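Local coordinates for ABC transporter periplasmic-binding protein YtfQ (Mycobacterium smegmatis, PDB 6HB0), which probably binds a furanose sugar such as L-arabinofuranose as the solute-binding component of an ABC transporter, at residues Q74-I79 against A99-I104; V84-W89 against D107-T112; G248-A253 against A302-R307. One frame throughout, in Å; residues are numbered along the deposited sequence.

Interaction 1: Q74-I79 against A99-I104; sequences QGVDVI and AGIPVI
Ile-79 pairs with Val-103 in parallel register, and two backbone hydrogen bonds flank the pair. Ile-79 N donates to Pro-102 O at 3.0 Å, almost straight at 175°, and Ile-104 N donates to Ile-79 O at 2.9 Å. Ile-79 O is also approached by Val-103 CA at 3.1 Å in a CA-H...O contact, so two neighbouring residues of the partner strand grip the same carbonyl.

Apolar contacts gather round Ile-101, whose side chain reaches over the bend leading into the strand 78-81. Its CG2 branch, anti to the backbone N (CG1 at chi1 -60°), meets Ile-79 CD1 at 3.9 Å as the two side chains pass at a slant, while Ile-101 CD1 rests against Val-76 O at 3.5 Å. Beside it, the ring of Pro-102 sets CD 3.1 Å from Asp-77 O. At the far end Val-78 CG1 faces Ile-104 CD1 more loosely.

The contact belongs to the beta-alpha-beta unit of strand 78-81, helix 90-98 and strand 103-106. Helices 61-73 and 90-98 pack on Ile-79, Val-103 also meets helix 90-98, and helix 269-279 lies against Val-78, Pro-102 and Ile-104, so helices 61-73 and 90-98 cover the sheet face bearing Ile-79 and Val-103, and helix 269-279 the face bearing Val-78 and Ile-104.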
loop_
_atom_site.group_PDB
_atom_site.type_symbol
_atom_site.label_atom_id
_atom_site.label_comp_id
_atom_site.label_asym_id
_atom_site.label_seq_id
_atom_site.Cartn_x
_atom_site.Cartn_y
_atom_site.Cartn_z
ATOM N N GLN A 74 6.153 14.152 -27.943
ATOM C CA GLN A 74 5.256 13.255 -28.675
ATOM C C GLN A 74 3.789 13.735 -28.733
ATOM O O GLN A 74 2.981 13.081 -29.361
ATOM C CB GLN A 74 5.284 11.853 -28.066
ATOM C CG GLN A 74 6.616 11.139 -28.142
ATOM C CD GLN A 74 6.646 9.910 -27.263
ATOM O OE1 GLN A 74 5.849 8.998 -27.421
ATOM N NE2 GLN A 74 7.581 9.879 -26.327
ATOM N N GLY A 75 3.460 14.835 -28.060
ATOM C CA GLY A 75 2.104 15.382 -27.989
ATOM C C GLY A 75 1.040 14.503 -27.347
ATOM O O GLY A 75 -0.107 14.489 -27.787
ATOM N N VAL A 76 1.391 13.780 -26.287
ATOM C CA VAL A 76 0.391 12.952 -25.615
ATOM C C VAL A 76 -0.686 13.870 -25.026
ATOM O O VAL A 76 -0.468 15.065 -24.831
ATOM C CB VAL A 76 0.994 12.063 -24.521
ATOM C CG1 VAL A 76 2.092 11.162 -25.065
ATOM C CG2 VAL A 76 1.509 12.891 -23.378
ATOM N N ASP A 77 -1.848 13.303 -24.744
ATOM C CA ASP A 77 -2.962 14.046 -24.186
ATOM C C ASP A 77 -2.857 14.232 -22.676
ATOM O O ASP A 77 -3.297 15.233 -22.145
ATOM C CB ASP A 77 -4.268 13.339 -24.518
ATOM C CG ASP A 77 -4.504 13.225 -26.056
ATOM O OD1 ASP A 77 -4.426 14.243 -26.763
ATOM O OD2 ASP A 77 -4.723 12.119 -26.540
ATOM N N VAL A 78 -2.290 13.236 -22.010
ATOM C CA VAL A 78 -2.176 13.190 -20.553
ATOM C C VAL A 78 -0.864 12.520 -20.187
ATOM O O VAL A 78 -0.422 11.602 -20.845
ATOM C CB VAL A 78 -3.327 12.356 -19.928
ATOM C CG1 VAL A 78 -3.288 12.401 -18.405
ATOM C CG2 VAL A 78 -4.674 12.865 -20.423
ATOM N N ILE A 79 -0.218 13.004 -19.137
ATOM C CA ILE A 79 0.998 12.399 -18.646
ATOM C C ILE A 79 0.723 11.968 -17.196
ATOM O O ILE A 79 0.148 12.721 -16.393
ATOM C CB ILE A 79 2.178 13.385 -18.672
ATOM C CG1 ILE A 79 2.708 13.509 -20.098
ATOM C CG2 ILE A 79 3.325 12.904 -17.775
ATOM C CD1 ILE A 79 3.626 14.720 -20.275
ATOM N N ALA A 99 2.862 23.237 -22.040
ATOM C CA ALA A 99 2.393 22.485 -23.210
ATOM C C ALA A 99 0.906 22.105 -23.147
ATOM O O ALA A 99 0.422 21.464 -24.053
ATOM C CB ALA A 99 3.226 21.253 -23.425
ATOM N N GLY A 100 0.204 22.518 -22.094
ATOM C CA GLY A 100 -1.218 22.233 -21.914
ATOM C C GLY A 100 -1.554 20.750 -21.695
ATOM O O GLY A 100 -2.653 20.309 -21.988
ATOM N N ILE A 101 -0.599 19.975 -21.196
ATOM C CA ILE A 101 -0.799 18.567 -20.940
ATOM C C ILE A 101 -1.055 18.354 -19.433
ATOM O O ILE A 101 -0.184 18.629 -18.589
ATOM C CB ILE A 101 0.410 17.769 -21.380
ATOM C CG1 ILE A 101 0.635 17.972 -22.885
ATOM C CG2 ILE A 101 0.184 16.299 -21.134
ATOM C CD1 ILE A 101 1.878 17.320 -23.416
ATOM N N PRO A 102 -2.247 17.858 -19.089
ATOM C CA PRO A 102 -2.510 17.568 -17.663
ATOM C C PRO A 102 -1.657 16.442 -17.149
ATOM O O PRO A 102 -1.310 15.530 -17.895
ATOM C CB PRO A 102 -3.970 17.104 -17.653
ATOM C CG PRO A 102 -4.524 17.392 -19.017
ATOM C CD PRO A 102 -3.392 17.498 -19.968
ATOM N N VAL A 103 -1.368 16.481 -15.864
ATOM C CA VAL A 103 -0.555 15.497 -15.188
ATOM C C VAL A 103 -1.258 14.834 -14.016
ATOM O O VAL A 103 -1.857 15.488 -13.198
ATOM C CB VAL A 103 0.688 16.166 -14.642
ATOM C CG1 VAL A 103 1.503 15.167 -13.778
ATOM C CG2 VAL A 103 1.511 16.640 -15.863
ATOM N N ILE A 104 -1.113 13.522 -13.919
ATOM C CA ILE A 104 -1.635 12.748 -12.827
ATOM C C ILE A 104 -0.460 12.059 -12.161
ATOM O O ILE A 104 0.333 11.379 -12.832
ATOM C CB ILE A 104 -2.589 11.655 -13.346
ATOM C CG1 ILE A 104 -3.756 12.305 -14.075
ATOM C CG2 ILE A 104 -3.091 10.785 -12.214
ATOM C CD1 ILE A 104 -4.747 11.283 -14.555
#

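Interaction 2: V84-W89 against D107-T112; sequences VVRTGW and DRAVDT
Arg-86 and Asp-111 form a salt bridge in which Arg-86 NE donates to Asp-111 OD1 at 3.0 Å. The carboxylate oxygen lies at the edge of the guanidinium, in its plane, yet the donor comes from above the carboxylate plane, and the two flat groups are turned 60° apart. Arg-86 NH2 adds a weak bond to Asp-111 OD1 at 3.4 Å, so one oxygen takes both donors. A bend at chi3 (79°) folds the arginine back over the partner loop, bringing Ala-109 O over one face of the guanidinium.

The backbones join beside this pair: Asp-111 N donates to Arg-86 O at 2.9 Å. Water extends the polar network at two points. One molecule donates to Asp-111 OD2 and is also bonded to Thr-87 OG1; another donates to Asp-111 O and accepts from Trp-89 N.

These are two loops following neighbouring strands of the parallel sheet, 78-81 and 103-106, at their C-terminal ends, where ligands are bound between the lobes in periplasmic binding proteins. Arg-108 is about 5 Å by side chain from Asp-160, a zinc ligand.

Further in, the indole of Trp-89 is fixed by NE1 donating to Val-85 O at 2.7 Å, with the acceptor in the ring plane. Val-110 CG1 then meets Trp-89 CD1 at 3.4 Å, the two side chains crossing at about a right angle, and Val-110 CB sits 3.1 Å from Arg-86 O. The aliphatic part of Arg-108 runs past the backbone of Val-85 and Arg-86, and its NE donates to Pro-83 O. Behind the indole, Phe-81 and helix 61-73 close the packing.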
loop_
_atom_site.group_PDB
_atom_site.type_symbol
_atom_site.label_atom_id
_atom_site.label_comp_id
_atom_site.label_asym_id
_atom_site.label_seq_id
_atom_site.Cartn_x
_atom_site.Cartn_y
_atom_site.Cartn_z
ATOM N N VAL A 84 9.888 8.913 -8.620
ATOM C CA VAL A 84 10.910 8.142 -7.953
ATOM C C VAL A 84 11.285 8.831 -6.641
ATOM O O VAL A 84 11.644 8.169 -5.700
ATOM C CB VAL A 84 12.141 7.917 -8.856
ATOM C CG1 VAL A 84 12.641 9.184 -9.506
ATOM C CG2 VAL A 84 13.286 7.343 -8.062
ATOM N N VAL A 85 11.194 10.152 -6.601
ATOM C CA VAL A 85 11.428 10.934 -5.392
ATOM C C VAL A 85 10.348 11.990 -5.265
ATOM O O VAL A 85 9.702 12.347 -6.263
ATOM C CB VAL A 85 12.830 11.634 -5.365
ATOM C CG1 VAL A 85 13.943 10.612 -5.292
ATOM C CG2 VAL A 85 12.976 12.582 -6.534
ATOM N N ARG A 86 10.158 12.516 -4.066
ATOM C CA ARG A 86 9.122 13.538 -3.815
ATOM C C ARG A 86 9.374 14.882 -4.435
ATOM O O ARG A 86 8.405 15.599 -4.726
ATOM C CB ARG A 86 8.967 13.822 -2.326
ATOM C CG ARG A 86 8.349 12.732 -1.500
ATOM C CD ARG A 86 8.140 13.220 -0.059
ATOM N NE ARG A 86 6.953 14.065 0.051
ATOM C CZ ARG A 86 5.699 13.603 0.092
ATOM N NH1 ARG A 86 5.437 12.291 0.052
ATOM N NH2 ARG A 86 4.694 14.457 0.158
ATOM N N THR A 87 10.635 15.275 -4.586
ATOM C CA THR A 87 10.991 16.664 -4.852
ATOM C C THR A 87 11.726 16.856 -6.138
ATOM O O THR A 87 12.372 15.959 -6.643
ATOM C CB THR A 87 11.965 17.218 -3.755
ATOM O OG1 THR A 87 11.469 16.873 -2.470
ATOM C CG2 THR A 87 12.029 18.740 -3.829
ATOM N N GLY A 88 11.669 18.069 -6.659
ATOM C CA GLY A 88 12.425 18.438 -7.821
ATOM C C GLY A 88 11.689 18.295 -9.138
ATOM O O GLY A 88 12.302 18.252 -10.200
ATOM N N TRP A 89 10.365 18.273 -9.076
ATOM C CA TRP A 89 9.555 18.169 -10.263
ATOM C C TRP A 89 9.034 19.482 -10.797
ATOM O O TRP A 89 8.440 19.497 -11.886
ATOM C CB TRP A 89 8.363 17.240 -10.001
ATOM C CG TRP A 89 8.769 15.933 -9.502
ATOM C CD1 TRP A 89 8.717 15.475 -8.207
ATOM C CD2 TRP A 89 9.370 14.903 -10.269
ATOM N NE1 TRP A 89 9.254 14.213 -8.143
ATOM C CE2 TRP A 89 9.654 13.841 -9.396
ATOM C CE3 TRP A 89 9.654 14.756 -11.626
ATOM C CZ2 TRP A 89 10.183 12.667 -9.824
ATOM C CZ3 TRP A 89 10.232 13.579 -12.044
ATOM C CH2 TRP A 89 10.460 12.558 -11.156
ATOM N N ASP A 107 1.055 6.717 -6.895
ATOM C CA ASP A 107 1.859 5.924 -5.932
ATOM C C ASP A 107 2.590 6.761 -4.854
ATOM O O ASP A 107 2.511 6.428 -3.670
ATOM C CB ASP A 107 2.868 4.959 -6.615
ATOM C CG ASP A 107 2.244 4.112 -7.767
ATOM O OD1 ASP A 107 1.242 3.341 -7.514
ATOM O OD2 ASP A 107 2.798 4.197 -8.926
ATOM N N ARG A 108 3.328 7.799 -5.233
ATOM C CA ARG A 108 4.057 8.593 -4.270
ATOM C C ARG A 108 3.736 10.066 -4.522
ATOM O O ARG A 108 3.696 10.515 -5.661
ATOM C CB ARG A 108 5.547 8.342 -4.414
ATOM C CG ARG A 108 6.406 9.178 -3.464
ATOM C CD ARG A 108 7.856 9.277 -3.933
ATOM N NE ARG A 108 8.425 7.950 -4.134
ATOM C CZ ARG A 108 8.843 7.148 -3.167
ATOM N NH1 ARG A 108 9.327 5.961 -3.480
ATOM N NH2 ARG A 108 8.785 7.518 -1.894
ATOM N N ALA A 109 3.452 10.786 -3.446
ATOM C CA ALA A 109 3.088 12.197 -3.480
ATOM C C ALA A 109 4.317 13.054 -3.684
ATOM O O ALA A 109 5.397 12.638 -3.346
ATOM C CB ALA A 109 2.463 12.579 -2.156
ATOM N N VAL A 110 4.158 14.234 -4.243
ATOM C CA VAL A 110 5.295 15.137 -4.381
ATOM C C VAL A 110 5.191 16.342 -3.473
ATOM O O VAL A 110 4.115 16.705 -3.041
ATOM C CB VAL A 110 5.515 15.618 -5.821
ATOM C CG1 VAL A 110 5.831 14.422 -6.711
ATOM C CG2 VAL A 110 4.344 16.466 -6.276
ATOM N N ASP A 111 6.344 16.944 -3.218
ATOM C CA ASP A 111 6.451 18.252 -2.586
ATOM C C ASP A 111 6.511 19.233 -3.749
ATOM O O ASP A 111 7.303 19.054 -4.681
ATOM C CB ASP A 111 7.806 18.410 -1.870
ATOM C CG ASP A 111 7.942 17.598 -0.578
ATOM O OD1 ASP A 111 6.936 17.072 -0.028
ATOM O OD2 ASP A 111 9.110 17.518 -0.099
ATOM N N THR A 112 5.706 20.269 -3.726
ATOM C CA THR A 112 5.848 21.294 -4.752
ATOM C C THR A 112 5.929 22.653 -4.107
ATOM O O THR A 112 5.373 22.842 -3.019
ATOM C CB THR A 112 4.675 21.280 -5.735
ATOM O OG1 THR A 112 4.890 22.283 -6.747
ATOM C CG2 THR A 112 3.352 21.443 -5.005
HETATM O O HOH W 1 10.926 19.388 -0.492
HETATM O O HOH W 2 8.102 19.057 -7.152
#

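Interaction 3: G248-A253 against A302-R307; sequences GMQALA and AALPNR
Leu-304 points from its helix toward helix 246-253 and sets its branched end against Met-249 and Gln-250, consecutive residues of that helix. Its CG lies 3.8 Å from Met-249 CB, close to the root of the methionine, so the leucine packs beside the backbone of 248-253 instead of against the thioether. Leu-304 CD1 goes on to Gln-250, where it stands 3.8 Å from Gln-250 CA and 3.3 Å from Gln-250 OE1, with the two side chains at about a right angle. The glutamine can present its amide there because CG lies anti to its own N (chi1 -175°) and the chain then bends at chi2; the other end of that amide, NE2, is held by Asp-254.

From CB the Met-249 chain turns off at roughly a right angle to the direction of Leu-304, and bends at chi2 and chi3 carry its methyl to the flank of 302-307. Met-249 was modelled in two conformers, so its CE contacts hold for one of them and are uncertain. In that conformer Met-249 CE approaches Ala-303 CB at 4.4 Å and comes over one face of the Arg-307 guanidinium, 4.3 Å from NH2. The same arginine NH2 has a long, weak ion pair with Glu-293.

The short helical segments approach to 9.7 Å between axes and run at 135° to each other, bridged mainly by side chains, with Leu-304 reaching the backbone at Gln-250. Phe-295 of strand 292-295 backs Met-249, Leu-252, Ala-303 and Arg-307 alike. The arrangement is apolar helix-helix packing at the margin of an alpha/beta lobe, where the long C-terminal helix 297-319, kinked at Pro-305, packs obliquely against the flank of helix 246-253.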
loop_
_atom_site.group_PDB
_atom_site.type_symbol
_atom_site.label_atom_id
_atom_site.label_comp_id
_atom_site.label_asym_id
_atom_site.label_seq_id
_atom_site.Cartn_x
_atom_site.Cartn_y
_atom_site.Cartn_z
ATOM N N GLY A 248 0.115 -14.301 4.141
ATOM C CA GLY A 248 -0.574 -13.612 5.234
ATOM C C GLY A 248 -1.975 -14.124 5.408
ATOM O O GLY A 248 -2.397 -14.533 6.490
ATOM N N MET A 249 -2.711 -14.117 4.319
ATOM C CA MET A 249 -4.083 -14.616 4.314
ATOM C C MET A 249 -4.173 -16.103 4.652
ATOM O O MET A 249 -5.146 -16.530 5.242
ATOM C CB MET A 249 -4.729 -14.360 2.952
ATOM C CG MET A 249 -4.769 -12.907 2.562
ATOM S SD MET A 249 -6.297 -12.251 3.174
ATOM C CE MET A 249 -7.402 -13.122 2.033
ATOM N N GLN A 250 -3.168 -16.889 4.276
ATOM C CA GLN A 250 -3.154 -18.286 4.622
ATOM C C GLN A 250 -3.023 -18.476 6.137
ATOM O O GLN A 250 -3.747 -19.270 6.755
ATOM C CB GLN A 250 -2.046 -19.061 3.883
ATOM C CG GLN A 250 -2.084 -20.572 4.153
ATOM C CD GLN A 250 -3.381 -21.200 3.679
ATOM O OE1 GLN A 250 -3.750 -21.092 2.518
ATOM N NE2 GLN A 250 -4.120 -21.767 4.597
ATOM N N ALA A 251 -2.112 -17.739 6.741
ATOM C CA ALA A 251 -1.995 -17.721 8.227
ATOM C C ALA A 251 -3.283 -17.332 8.923
ATOM O O ALA A 251 -3.690 -17.933 9.908
ATOM C CB ALA A 251 -0.871 -16.789 8.644
ATOM N N LEU A 252 -3.947 -16.332 8.387
ATOM C CA LEU A 252 -5.199 -15.867 8.913
ATOM C C LEU A 252 -6.293 -16.921 8.778
ATOM O O LEU A 252 -7.044 -17.174 9.712
ATOM C CB LEU A 252 -5.561 -14.566 8.193
ATOM C CG LEU A 252 -6.807 -13.825 8.484
ATOM C CD1 LEU A 252 -6.856 -13.497 9.938
ATOM C CD2 LEU A 252 -6.875 -12.576 7.630
ATOM N N ALA A 253 -6.374 -17.538 7.610
ATOM C CA ALA A 253 -7.307 -18.631 7.391
ATOM C C ALA A 253 -7.028 -19.814 8.335
ATOM O O ALA A 253 -7.959 -20.389 8.854
ATOM C CB ALA A 253 -7.274 -19.067 5.935
ATOM N N ALA A 302 -12.988 -17.848 3.347
ATOM C CA ALA A 302 -13.841 -17.754 2.146
ATOM C C ALA A 302 -13.080 -17.199 0.905
ATOM O O ALA A 302 -13.169 -17.738 -0.191
ATOM C CB ALA A 302 -15.061 -16.900 2.423
ATOM N N ALA A 303 -12.364 -16.107 1.091
ATOM C CA ALA A 303 -11.744 -15.388 -0.027
ATOM C C ALA A 303 -10.520 -16.119 -0.618
ATOM O O ALA A 303 -10.408 -16.255 -1.816
ATOM C CB ALA A 303 -11.341 -14.002 0.402
ATOM N N LEU A 304 -9.604 -16.577 0.234
ATOM C CA LEU A 304 -8.323 -17.043 -0.225
ATOM C C LEU A 304 -8.369 -18.178 -1.259
ATOM O O LEU A 304 -7.768 -18.018 -2.330
ATOM C CB LEU A 304 -7.436 -17.465 0.926
ATOM C CG LEU A 304 -5.936 -17.221 0.818
ATOM C CD1 LEU A 304 -5.195 -18.369 1.433
ATOM C CD2 LEU A 304 -5.381 -16.851 -0.544
ATOM N N PRO A 305 -9.023 -19.334 -0.943
ATOM C CA PRO A 305 -9.014 -20.443 -1.917
ATOM C C PRO A 305 -9.659 -20.033 -3.242
ATOM O O PRO A 305 -9.356 -20.621 -4.273
ATOM C CB PRO A 305 -9.856 -21.565 -1.224
ATOM C CG PRO A 305 -10.102 -21.125 0.174
ATOM C CD PRO A 305 -9.945 -19.613 0.184
ATOM N N ASN A 306 -10.550 -19.063 -3.190
ATOM C CA ASN A 306 -11.274 -18.614 -4.359
ATOM C C ASN A 306 -10.493 -17.683 -5.292
ATOM O O ASN A 306 -10.818 -17.542 -6.477
ATOM C CB ASN A 306 -12.516 -17.905 -3.883
ATOM C CG ASN A 306 -13.392 -17.486 -5.024
ATOM O OD1 ASN A 306 -13.617 -16.310 -5.186
ATOM N ND2 ASN A 306 -13.844 -18.452 -5.865
ATOM N N ARG A 307 -9.482 -17.005 -4.773
ATOM C CA ARG A 307 -8.784 -15.998 -5.546
ATOM C C ARG A 307 -8.257 -16.487 -6.872
ATOM O O ARG A 307 -8.321 -15.749 -7.851
ATOM C CB ARG A 307 -7.566 -15.433 -4.785
ATOM C CG ARG A 307 -7.881 -14.607 -3.586
ATOM C CD ARG A 307 -8.313 -13.254 -4.061
ATOM N NE ARG A 307 -8.705 -12.299 -3.032
ATOM C CZ ARG A 307 -7.872 -11.647 -2.230
ATOM N NH1 ARG A 307 -6.594 -11.906 -2.245
ATOM N NH2 ARG A 307 -8.342 -10.724 -1.410
#

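From the N terminus, the chain first reaches 74-79, then 84-89, then 99-104 and 107-112, so interactions 1 and 2 cross: each closes a loop that contains one segment of the other. Both loops include helix 90-98. Interaction 1 joins strands 78-81 and 103-106 at their starts, and interaction 2 joins the loops that leave them, about 18 Å away between centres. Interaction 3 follows in series, closing a longer loop from 248-253 to 302-307 that takes in strand 259-263, helix 269-279 and strand 292-295. It lies on the opposite side of the chain's centre and ties the C-terminal helix to the mixed-sheet lobe.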